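Local coordinates for protein exotoxin A (Pseudomonas aeruginosa, PDB 1IKP) that transfers ADP-ribose from NAD to a target protein, probably elongation factor 2 of host cells, after receptor binding and uptake, at residues Gly78-Tyr89 with Ser130-Leu141; Ile244-Ser255 with Ala362-Thr371. The protein carries 2 engineered substitutions. All blocks are in the same frame, centred on the assembly; numbering follows the deposited sequence.

Contact 1 (Gly78-Tyr89 with Ser130-Leu141)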
loop_
_atom_site.group_PDB
_atom_site.type_symbol
_atom_site.label_atom_id
_atom_site.label_comp_id
_atom_site.label_asym_id
_atom_site.label_seq_id
_atom_site.Cartn_x
_atom_site.Cartn_y
_atom_site.Cartn_z
ATOM N N GLY A 78 -0.373 -2.279 -22.193
ATOM C CA GLY A 78 0.599 -3.228 -21.683
ATOM C C GLY A 78 1.328 -3.930 -22.804
ATOM O O GLY A 78 1.015 -3.779 -23.982
ATOM N N VAL A 79 2.336 -4.699 -22.426
ATOM C CA VAL A 79 3.141 -5.446 -23.380
ATOM C C VAL A 79 2.682 -6.888 -23.589
ATOM O O VAL A 79 2.887 -7.451 -24.663
ATOM C CB VAL A 79 4.611 -5.422 -22.931
ATOM C CG1 VAL A 79 4.790 -6.265 -21.666
ATOM C CG2 VAL A 79 5.523 -5.926 -24.061
ATOM N N GLU A 80 2.049 -7.478 -22.586
ATOM C CA GLU A 80 1.611 -8.868 -22.655
ATOM C C GLU A 80 0.416 -8.998 -23.583
ATOM O O GLU A 80 -0.580 -8.303 -23.430
ATOM C CB GLU A 80 1.261 -9.376 -21.252
ATOM C CG GLU A 80 1.864 -10.728 -20.922
ATOM C CD GLU A 80 3.329 -10.616 -20.554
ATOM O OE1 GLU A 80 4.038 -11.643 -20.592
ATOM O OE2 GLU A 80 3.769 -9.495 -20.213
ATOM N N PRO A 81 0.485 -9.915 -24.547
ATOM C CA PRO A 81 -0.584 -10.137 -25.529
ATOM C C PRO A 81 -1.961 -10.754 -25.200
ATOM O O PRO A 81 -2.980 -10.369 -25.767
ATOM C CB PRO A 81 0.139 -10.922 -26.630
ATOM C CG PRO A 81 1.109 -11.761 -25.850
ATOM C CD PRO A 81 1.668 -10.760 -24.831
ATOM N N ASN A 82 -2.032 -11.653 -24.250
ATOM C CA ASN A 82 -3.348 -12.262 -23.949
ATOM C C ASN A 82 -4.227 -11.512 -22.932
ATOM O O ASN A 82 -5.448 -11.555 -23.061
ATOM C CB ASN A 82 -3.132 -13.710 -23.482
ATOM C CG ASN A 82 -2.535 -14.550 -24.571
ATOM O OD1 ASN A 82 -3.159 -14.764 -25.612
ATOM N ND2 ASN A 82 -1.324 -15.035 -24.337
ATOM N N LYS A 83 -3.651 -10.832 -21.946
ATOM C CA LYS A 83 -4.494 -10.184 -20.957
ATOM C C LYS A 83 -4.148 -8.705 -20.734
ATOM O O LYS A 83 -3.343 -8.329 -19.883
ATOM C CB LYS A 83 -4.468 -11.040 -19.682
ATOM C CG LYS A 83 -4.412 -12.533 -19.965
ATOM C CD LYS A 83 -5.180 -13.357 -18.936
ATOM C CE LYS A 83 -5.291 -14.834 -19.319
ATOM N NZ LYS A 83 -6.161 -15.581 -18.369
ATOM N N PRO A 84 -4.810 -7.869 -21.559
ATOM C CA PRO A 84 -4.567 -6.424 -21.456
ATOM C C PRO A 84 -4.744 -5.900 -20.028
ATOM O O PRO A 84 -5.609 -6.407 -19.326
ATOM C CB PRO A 84 -5.623 -5.820 -22.402
ATOM C CG PRO A 84 -6.008 -6.947 -23.287
ATOM C CD PRO A 84 -6.067 -8.158 -22.415
ATOM N N VAL A 85 -3.947 -4.997 -19.638
ATOM C CA VAL A 85 -4.220 -4.353 -18.346
ATOM C C VAL A 85 -5.365 -3.372 -18.650
ATOM O O VAL A 85 -5.289 -2.628 -19.633
ATOM C CB VAL A 85 -2.986 -3.602 -17.825
ATOM C CG1 VAL A 85 -3.289 -3.060 -16.441
ATOM C CG2 VAL A 85 -1.786 -4.568 -17.742
ATOM N N ARG A 86 -6.415 -3.391 -17.838
ATOM C CA ARG A 86 -7.586 -2.562 -18.098
ATOM C C ARG A 86 -8.124 -1.869 -16.859
ATOM O O ARG A 86 -8.233 -2.473 -15.793
ATOM C CB ARG A 86 -8.727 -3.429 -18.663
ATOM C CG ARG A 86 -8.461 -4.050 -20.015
ATOM C CD ARG A 86 -9.797 -4.497 -20.632
ATOM N NE ARG A 86 -9.663 -4.806 -22.058
ATOM C CZ ARG A 86 -9.549 -6.028 -22.560
ATOM N NH1 ARG A 86 -9.551 -7.093 -21.767
ATOM N NH2 ARG A 86 -9.438 -6.181 -23.872
ATOM N N TYR A 87 -8.518 -0.610 -17.030
ATOM C CA TYR A 87 -9.099 0.191 -15.964
ATOM C C TYR A 87 -10.206 1.067 -16.539
ATOM O O TYR A 87 -10.261 1.307 -17.754
ATOM C CB TYR A 87 -8.077 1.146 -15.320
ATOM C CG TYR A 87 -6.863 0.487 -14.749
ATOM C CD1 TYR A 87 -5.640 0.539 -15.406
ATOM C CD2 TYR A 87 -6.946 -0.197 -13.526
ATOM C CE1 TYR A 87 -4.516 -0.087 -14.862
ATOM C CE2 TYR A 87 -5.824 -0.814 -12.971
ATOM C CZ TYR A 87 -4.631 -0.755 -13.649
ATOM O OH TYR A 87 -3.519 -1.398 -13.131
ATOM N N SER A 88 -11.091 1.537 -15.669
ATOM C CA SER A 88 -12.140 2.453 -16.081
ATOM C C SER A 88 -12.366 3.492 -14.987
ATOM O O SER A 88 -12.636 3.144 -13.837
ATOM C CB SER A 88 -13.453 1.724 -16.371
ATOM O OG SER A 88 -14.402 2.672 -16.890
ATOM N N TYR A 89 -12.251 4.759 -15.365
ATOM C CA TYR A 89 -12.461 5.878 -14.438
ATOM C C TYR A 89 -13.794 6.533 -14.758
ATOM O O TYR A 89 -14.031 6.933 -15.897
ATOM C CB TYR A 89 -11.352 6.922 -14.606
ATOM C CG TYR A 89 -11.602 8.197 -13.827
ATOM C CD1 TYR A 89 -11.724 8.172 -12.440
ATOM C CD2 TYR A 89 -11.726 9.418 -14.471
ATOM C CE1 TYR A 89 -11.964 9.349 -11.710
ATOM C CE2 TYR A 89 -11.967 10.591 -13.753
ATOM C CZ TYR A 89 -12.086 10.539 -12.373
ATOM O OH TYR A 89 -12.359 11.689 -11.654
ATOM N N SER A 130 -8.278 11.253 -10.519
ATOM C CA SER A 130 -8.562 9.834 -10.605
ATOM C C SER A 130 -7.519 9.059 -9.811
ATOM O O SER A 130 -6.572 9.624 -9.298
ATOM C CB SER A 130 -8.385 9.344 -12.055
ATOM O OG SER A 130 -6.989 9.281 -12.424
ATOM N N PRO A 131 -7.740 7.749 -9.670
ATOM C CA PRO A 131 -6.762 6.917 -8.987
ATOM C C PRO A 131 -5.525 6.962 -9.920
ATOM O O PRO A 131 -5.603 7.380 -11.096
ATOM C CB PRO A 131 -7.384 5.532 -9.074
ATOM C CG PRO A 131 -8.835 5.792 -8.935
ATOM C CD PRO A 131 -9.040 7.051 -9.789
ATOM N N ILE A 132 -4.386 6.540 -9.383
ATOM C CA ILE A 132 -3.145 6.408 -10.138
ATOM C C ILE A 132 -3.164 4.950 -10.638
ATOM O O ILE A 132 -3.198 4.016 -9.836
ATOM C CB ILE A 132 -1.934 6.660 -9.242
ATOM C CG1 ILE A 132 -2.023 8.086 -8.683
ATOM C CG2 ILE A 132 -0.644 6.444 -10.032
ATOM C CD1 ILE A 132 -0.983 8.423 -7.649
ATOM N N TYR A 133 -3.168 4.777 -11.953
ATOM C CA TYR A 133 -3.257 3.457 -12.571
ATOM C C TYR A 133 -1.892 2.971 -13.033
ATOM O O TYR A 133 -1.111 3.735 -13.588
ATOM C CB TYR A 133 -4.231 3.500 -13.756
ATOM C CG TYR A 133 -5.635 3.922 -13.376
ATOM C CD1 TYR A 133 -6.494 3.073 -12.681
ATOM C CD2 TYR A 133 -6.108 5.179 -13.744
ATOM C CE1 TYR A 133 -7.804 3.463 -12.368
ATOM C CE2 TYR A 133 -7.385 5.569 -13.435
ATOM C CZ TYR A 133 -8.237 4.718 -12.759
ATOM O OH TYR A 133 -9.527 5.099 -12.502
ATOM N N THR A 134 -1.592 1.697 -12.783
ATOM C CA THR A 134 -0.306 1.148 -13.188
ATOM C C THR A 134 -0.438 0.148 -14.371
ATOM O O THR A 134 -1.213 -0.807 -14.306
ATOM C CB THR A 134 0.361 0.440 -11.992
ATOM O OG1 THR A 134 0.643 1.406 -10.972
ATOM C CG2 THR A 134 1.670 -0.228 -12.410
ATOM N N ILE A 135 0.345 0.363 -15.428
ATOM C CA ILE A 135 0.331 -0.518 -16.614
ATOM C C ILE A 135 1.706 -1.072 -16.919
ATOM O O ILE A 135 2.630 -0.331 -17.230
ATOM C CB ILE A 135 -0.240 0.233 -17.846
ATOM C CG1 ILE A 135 -1.670 0.683 -17.539
ATOM C CG2 ILE A 135 -0.226 -0.694 -19.071
ATOM C CD1 ILE A 135 -2.336 1.494 -18.654
ATOM N N GLU A 136 1.821 -2.402 -16.835
ATOM C CA GLU A 136 3.071 -3.107 -17.069
ATOM C C GLU A 136 3.547 -3.048 -18.511
ATOM O O GLU A 136 2.815 -3.457 -19.413
ATOM C CB GLU A 136 2.902 -4.562 -16.647
ATOM C CG GLU A 136 4.178 -5.372 -16.713
ATOM C CD GLU A 136 5.301 -4.786 -15.853
ATOM O OE1 GLU A 136 4.995 -4.075 -14.876
ATOM O OE2 GLU A 136 6.485 -5.057 -16.131
ATOM N N MET A 137 4.781 -2.610 -18.727
ATOM C CA MET A 137 5.327 -2.479 -20.065
ATOM C C MET A 137 6.543 -3.321 -20.380
ATOM O O MET A 137 6.779 -3.690 -21.536
ATOM C CB MET A 137 5.679 -1.009 -20.368
ATOM C CG MET A 137 4.453 -0.086 -20.306
ATOM S SD MET A 137 3.278 -0.402 -21.666
ATOM C CE MET A 137 3.562 -2.083 -22.103
ATOM N N GLY A 138 7.300 -3.689 -19.356
ATOM C CA GLY A 138 8.539 -4.384 -19.646
ATOM C C GLY A 138 9.583 -3.318 -19.953
ATOM O O GLY A 138 9.281 -2.199 -20.426
ATOM N N ASP A 139 10.848 -3.653 -19.715
ATOM C CA ASP A 139 11.934 -2.724 -19.912
ATOM C C ASP A 139 12.096 -2.135 -21.303
ATOM O O ASP A 139 12.304 -0.942 -21.463
ATOM C CB ASP A 139 13.258 -3.399 -19.537
ATOM C CG ASP A 139 13.914 -2.777 -18.322
ATOM O OD1 ASP A 139 14.017 -1.539 -18.261
ATOM O OD2 ASP A 139 14.352 -3.537 -17.430
ATOM N N GLU A 140 12.027 -2.977 -22.327
ATOM C CA GLU A 140 12.255 -2.493 -23.674
ATOM C C GLU A 140 11.157 -1.563 -24.186
ATOM O O GLU A 140 11.443 -0.542 -24.814
ATOM C CB GLU A 140 12.463 -3.677 -24.612
ATOM C CG GLU A 140 13.010 -3.285 -25.963
ATOM C CD GLU A 140 14.316 -2.494 -25.901
ATOM O OE1 GLU A 140 15.222 -2.876 -25.134
ATOM O OE2 GLU A 140 14.437 -1.491 -26.640
ATOM N N LEU A 141 9.905 -1.903 -23.911
ATOM C CA LEU A 141 8.833 -1.017 -24.338
ATOM C C LEU A 141 8.900 0.305 -23.577
ATOM O O LEU A 141 8.582 1.341 -24.133
ATOM C CB LEU A 141 7.476 -1.696 -24.172
ATOM C CG LEU A 141 6.201 -0.927 -24.570
ATOM C CD1 LEU A 141 6.322 -0.250 -25.926
ATOM C CD2 LEU A 141 5.063 -1.934 -24.568
HETATM O O HOH W 1 1.498 -6.063 -19.749
HETATM O O HOH W 2 -11.091 3.247 -11.329
#
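Y87 and Y133 meet in the interior of the beta sandwich of the receptor-binding domain, where strand 85-89, at the edge of one sheet, faces strand 132-136 of the other. The strand segments run nearly antiparallel with axes 7.6 Å apart, so side chains rather than backbone bonds fill the gap. Both tyrosine CG atoms stand anti to their carbonyl carbons (chi1 -57° for Y87, -59° for Y133), which lays the two side chains alongside one another, pointing opposite ways. CD1 of Y133 lies over one face of the Y87 ring, 3.3 Å from Y87 CG, and each CB makes a CH-pi contact with the other ring. The ring planes stand at 35°, an oblique pairing. At the far end of Y87, OH donates to the carbonyl O of T134 at 2.7 Å, and I135 CG1 sits at the ring edge. The two sheets pack face to face, consistent with the concanavalin-like, jelly-roll fold of this domain. Farther along, CB of S130 covers a face of the Y89 ring, while Y133 OH, linked through a water to the carbonyl O of S88, reaches within 3.3 Å of Y89 CB. The OH of Y89 bonds outside, to E119. Where the chains close up, V79 N donates to E136 O at 3.3 Å.

Contact 2 (Ile244-Ser255 with Ala362-Thr371). Unlike the reference sequence in segment 362-371: N364 (reference Ser).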
loop_
_atom_site.group_PDB
_atom_site.type_symbol
_atom_site.label_atom_id
_atom_site.label_comp_id
_atom_site.label_asym_id
_atom_site.label_seq_id
_atom_site.Cartn_x
_atom_site.Cartn_y
_atom_site.Cartn_z
ATOM N N ILE A 244 -5.591 10.048 -1.836
ATOM C CA ILE A 244 -4.872 9.579 -3.012
ATOM C C ILE A 244 -5.041 8.074 -3.085
ATOM O O ILE A 244 -4.926 7.377 -2.071
ATOM C CB ILE A 244 -3.372 9.878 -2.900
ATOM C CG1 ILE A 244 -3.149 11.401 -2.828
ATOM C CG2 ILE A 244 -2.621 9.298 -4.079
ATOM C CD1 ILE A 244 -1.751 11.753 -2.353
ATOM N N SER A 245 -5.336 7.559 -4.270
ATOM C CA SER A 245 -5.438 6.110 -4.397
ATOM C C SER A 245 -4.724 5.600 -5.617
ATOM O O SER A 245 -4.494 6.324 -6.562
ATOM C CB SER A 245 -6.902 5.656 -4.462
ATOM O OG SER A 245 -7.503 5.964 -5.729
ATOM N N HIS A 246 -4.345 4.328 -5.560
ATOM C CA HIS A 246 -3.730 3.622 -6.675
ATOM C C HIS A 246 -4.684 2.458 -6.985
ATOM O O HIS A 246 -5.473 2.037 -6.139
ATOM C CB HIS A 246 -2.397 2.986 -6.280
ATOM C CG HIS A 246 -1.201 3.877 -6.414
ATOM N ND1 HIS A 246 -0.850 4.812 -5.459
ATOM C CD2 HIS A 246 -0.236 3.925 -7.363
ATOM C CE1 HIS A 246 0.283 5.391 -5.818
ATOM N NE2 HIS A 246 0.679 4.873 -6.964
ATOM N N ARG A 247 -4.634 1.961 -8.214
ATOM C CA ARG A 247 -5.407 0.767 -8.589
ATOM C C ARG A 247 -4.515 -0.063 -9.496
ATOM O O ARG A 247 -3.840 0.473 -10.398
ATOM C CB ARG A 247 -6.734 1.116 -9.280
ATOM C CG ARG A 247 -7.624 -0.114 -9.510
ATOM C CD ARG A 247 -9.115 0.257 -9.584
ATOM N NE ARG A 247 -9.966 -0.913 -9.755
ATOM C CZ ARG A 247 -11.178 -1.070 -9.226
ATOM N NH1 ARG A 247 -11.739 -0.142 -8.455
ATOM N NH2 ARG A 247 -11.850 -2.182 -9.493
ATOM N N LEU A 248 -4.458 -1.375 -9.219
ATOM C CA LEU A 248 -3.632 -2.293 -9.990
ATOM C C LEU A 248 -4.487 -3.493 -10.377
ATOM O O LEU A 248 -5.053 -4.179 -9.533
ATOM C CB LEU A 248 -2.440 -2.774 -9.144
ATOM C CG LEU A 248 -1.501 -3.766 -9.847
ATOM C CD1 LEU A 248 -0.930 -3.187 -11.116
ATOM C CD2 LEU A 248 -0.370 -4.145 -8.877
ATOM N N HIS A 249 -4.585 -3.709 -11.679
ATOM C CA HIS A 249 -5.340 -4.810 -12.258
ATOM C C HIS A 249 -4.365 -5.946 -12.542
ATOM O O HIS A 249 -3.268 -5.695 -13.042
ATOM C CB HIS A 249 -6.007 -4.305 -13.546
ATOM C CG HIS A 249 -6.555 -5.379 -14.431
ATOM N ND1 HIS A 249 -7.433 -6.351 -13.997
ATOM C CD2 HIS A 249 -6.386 -5.585 -15.756
ATOM C CE1 HIS A 249 -7.779 -7.110 -15.026
ATOM N NE2 HIS A 249 -7.159 -6.666 -16.101
ATOM N N PHE A 250 -4.759 -7.174 -12.185
ATOM C CA PHE A 250 -3.968 -8.392 -12.410
ATOM C C PHE A 250 -4.665 -9.165 -13.543
ATOM O O PHE A 250 -5.570 -9.947 -13.303
ATOM C CB PHE A 250 -3.950 -9.235 -11.130
ATOM C CG PHE A 250 -3.072 -8.672 -10.039
ATOM C CD1 PHE A 250 -1.860 -9.282 -9.727
ATOM C CD2 PHE A 250 -3.453 -7.534 -9.326
ATOM C CE1 PHE A 250 -1.033 -8.779 -8.725
ATOM C CE2 PHE A 250 -2.629 -7.011 -8.312
ATOM C CZ PHE A 250 -1.412 -7.643 -8.012
ATOM N N PRO A 251 -4.231 -8.959 -14.793
ATOM C CA PRO A 251 -4.862 -9.649 -15.924
ATOM C C PRO A 251 -4.896 -11.174 -15.856
ATOM O O PRO A 251 -5.836 -11.782 -16.364
ATOM C CB PRO A 251 -4.073 -9.140 -17.131
ATOM C CG PRO A 251 -3.556 -7.846 -16.689
ATOM C CD PRO A 251 -3.150 -8.079 -15.266
ATOM N N GLU A 252 -3.889 -11.767 -15.231
ATOM C CA GLU A 252 -3.830 -13.223 -15.094
ATOM C C GLU A 252 -4.266 -13.669 -13.700
ATOM O O GLU A 252 -4.071 -14.827 -13.316
ATOM C CB GLU A 252 -2.415 -13.728 -15.388
ATOM C CG GLU A 252 -2.066 -13.718 -16.874
ATOM C CD GLU A 252 -0.616 -14.062 -17.141
ATOM O OE1 GLU A 252 -0.164 -15.129 -16.677
ATOM O OE2 GLU A 252 0.072 -13.267 -17.817
ATOM N N GLY A 253 -4.876 -12.758 -12.950
ATOM C CA GLY A 253 -5.323 -13.080 -11.605
ATOM C C GLY A 253 -4.174 -13.139 -10.612
ATOM O O GLY A 253 -3.068 -12.705 -10.917
ATOM N N GLY A 254 -4.441 -13.671 -9.418
ATOM C CA GLY A 254 -3.395 -13.788 -8.411
ATOM C C GLY A 254 -3.185 -12.531 -7.578
ATOM O O GLY A 254 -2.127 -12.357 -6.975
ATOM N N SER A 255 -4.189 -11.665 -7.537
ATOM C CA SER A 255 -4.028 -10.431 -6.765
ATOM C C SER A 255 -3.912 -10.650 -5.248
ATOM O O SER A 255 -3.051 -10.044 -4.603
ATOM C CB SER A 255 -5.165 -9.483 -7.078
ATOM O OG SER A 255 -6.392 -10.103 -6.801
ATOM N N ALA A 362 -12.242 -12.863 -4.768
ATOM C CA ALA A 362 -11.206 -12.204 -3.983
ATOM C C ALA A 362 -9.830 -12.561 -4.521
ATOM O O ALA A 362 -8.891 -11.778 -4.445
ATOM C CB ALA A 362 -11.320 -12.632 -2.503
ATOM N N ALA A 363 -9.698 -13.762 -5.071
ATOM C CA ALA A 363 -8.426 -14.207 -5.602
ATOM C C ALA A 363 -7.868 -13.390 -6.758
ATOM O O ALA A 363 -6.642 -13.315 -6.945
ATOM C CB ALA A 363 -8.548 -15.667 -6.046
ATOM N N ASN A 364 -8.773 -12.785 -7.528
ATOM C CA ASN A 364 -8.374 -12.048 -8.721
ATOM C C ASN A 364 -8.775 -10.583 -8.795
ATOM O O ASN A 364 -8.473 -9.927 -9.801
ATOM C CB ASN A 364 -8.956 -12.763 -9.943
ATOM C CG ASN A 364 -8.662 -14.234 -9.930
ATOM O OD1 ASN A 364 -9.577 -15.060 -10.091
ATOM N ND2 ASN A 364 -7.399 -14.586 -9.737
ATOM N N ALA A 365 -9.451 -10.067 -7.767
ATOM C CA ALA A 365 -9.907 -8.666 -7.788
ATOM C C ALA A 365 -8.748 -7.671 -7.835
ATOM O O ALA A 365 -7.644 -7.945 -7.367
ATOM C CB ALA A 365 -10.768 -8.374 -6.576
ATOM N N ASP A 366 -8.996 -6.502 -8.424
ATOM C CA ASP A 366 -7.982 -5.448 -8.487
ATOM C C ASP A 366 -7.588 -5.050 -7.074
ATOM O O ASP A 366 -8.380 -5.222 -6.151
ATOM C CB ASP A 366 -8.556 -4.182 -9.106
ATOM C CG ASP A 366 -8.833 -4.285 -10.587
ATOM O OD1 ASP A 366 -8.553 -5.317 -11.230
ATOM O OD2 ASP A 366 -9.340 -3.255 -11.104
ATOM N N VAL A 367 -6.373 -4.544 -6.912
ATOM C CA VAL A 367 -5.968 -4.026 -5.605
ATOM C C VAL A 367 -6.027 -2.490 -5.625
ATOM O O VAL A 367 -5.444 -1.859 -6.515
ATOM C CB VAL A 367 -4.532 -4.424 -5.226
ATOM C CG1 VAL A 367 -4.160 -3.794 -3.862
ATOM C CG2 VAL A 367 -4.424 -5.950 -5.156
ATOM N N VAL A 368 -6.750 -1.931 -4.658
ATOM C CA VAL A 368 -6.884 -0.480 -4.477
ATOM C C VAL A 368 -6.109 -0.122 -3.211
ATOM O O VAL A 368 -6.419 -0.637 -2.121
ATOM C CB VAL A 368 -8.360 -0.089 -4.336
ATOM C CG1 VAL A 368 -8.461 1.354 -3.830
ATOM C CG2 VAL A 368 -9.053 -0.191 -5.708
ATOM N N SER A 369 -5.105 0.733 -3.370
ATOM C CA SER A 369 -4.233 1.147 -2.262
ATOM C C SER A 369 -4.488 2.609 -1.939
ATOM O O SER A 369 -4.405 3.460 -2.813
ATOM C CB SER A 369 -2.773 0.928 -2.655
ATOM O OG SER A 369 -2.549 -0.451 -3.008
ATOM N N LEU A 370 -4.772 2.888 -0.676
ATOM C CA LEU A 370 -5.118 4.231 -0.240
ATOM C C LEU A 370 -4.045 4.877 0.613
ATOM O O LEU A 370 -3.425 4.219 1.457
ATOM C CB LEU A 370 -6.401 4.169 0.568
ATOM C CG LEU A 370 -7.557 3.408 -0.077
ATOM C CD1 LEU A 370 -8.711 3.328 0.914
ATOM C CD2 LEU A 370 -8.001 4.128 -1.359
ATOM N N THR A 371 -3.795 6.161 0.376
ATOM C CA THR A 371 -2.831 6.934 1.158
ATOM C C THR A 371 -3.713 7.582 2.230
ATOM O O THR A 371 -4.376 8.605 2.001
ATOM C CB THR A 371 -2.178 7.989 0.269
ATOM O OG1 THR A 371 -1.429 7.310 -0.745
ATOM C CG2 THR A 371 -1.243 8.873 1.076
HETATM O O HOH W 3 -2.229 5.354 -2.597
HETATM O O HOH W 4 -4.170 10.970 0.588
HETATM O O HOH W 5 -7.303 -7.632 -10.951
HETATM O O HOH W 6 -7.981 -10.578 -12.511
#
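The R247 side chain runs across that of D366, with the guanidinium and carboxylate planes 87° apart, and the two form a side-on salt bridge in which two nitrogens grip one oxygen. R247 NE approaches D366 OD2 at 2.8 Å along the anti lone pair, in the guanidinium plane, whereas NH2 of R247 meets the same oxygen at 3.2 Å from above the carboxylate plane. The arginine reaches there because CG lies anti to the backbone N (chi1 -173°) and the chain stays extended to NE; its CD passes V368 CG2. NH2 also pairs with D387, so the guanidinium probably shares its charge between two carboxylates. The other aspartate oxygen, OD1, takes a bent bond from H249 ND1 at 3.2 Å, on the syn side but tilted out of the carboxylate plane, ring and carboxylate planes being 64° apart. A water bound to F250 N also donates to OD1.

This grouping ends an antiparallel ladder joining strand 245-248, from the receptor-binding part of the chain, to strand 367-371, from the targeting part. H246 with S369 and L248 with V367 are hydrogen-bonded pairs; between them, R247 and V368 form a non-hydrogen-bonded pair. On the face carrying L248 and V367, CG2 of V367 touches F250 CE2 at 3.8 Å, with the F250 ring lying over CA of S255. The OG of S255 donates to A365 O at 2.6 Å, in the carbonyl plane and on a lone pair. At the opposite end of the ladder, T371 N bonds I244 O at 3.0 Å, and the I244 and T371 side chains run alongside each other.

How the contacts relate
Along the chain both segments of contact 1 precede those of contact 2, and the contact centres lie 12 Å apart. Strands 126-136 and 245-248 are parallel neighbours in one mixed sheet, and I132 N lies 2.8 Å from S245 O, a probable hydrogen bond. Contact 1 joins the face of that sheet to the second sheet of the sandwich, whereas contact 2 extends it laterally with strand 367-371. Y87 spans both, its OH also a probable hydrogen-bond partner of H249 N (2.9 Å). The largely helical stretch between the segments of contact 2 leaves from strand 245-248 and comes back as strand 367-371, so the sheet runs across both the receptor-binding and the targeting regions.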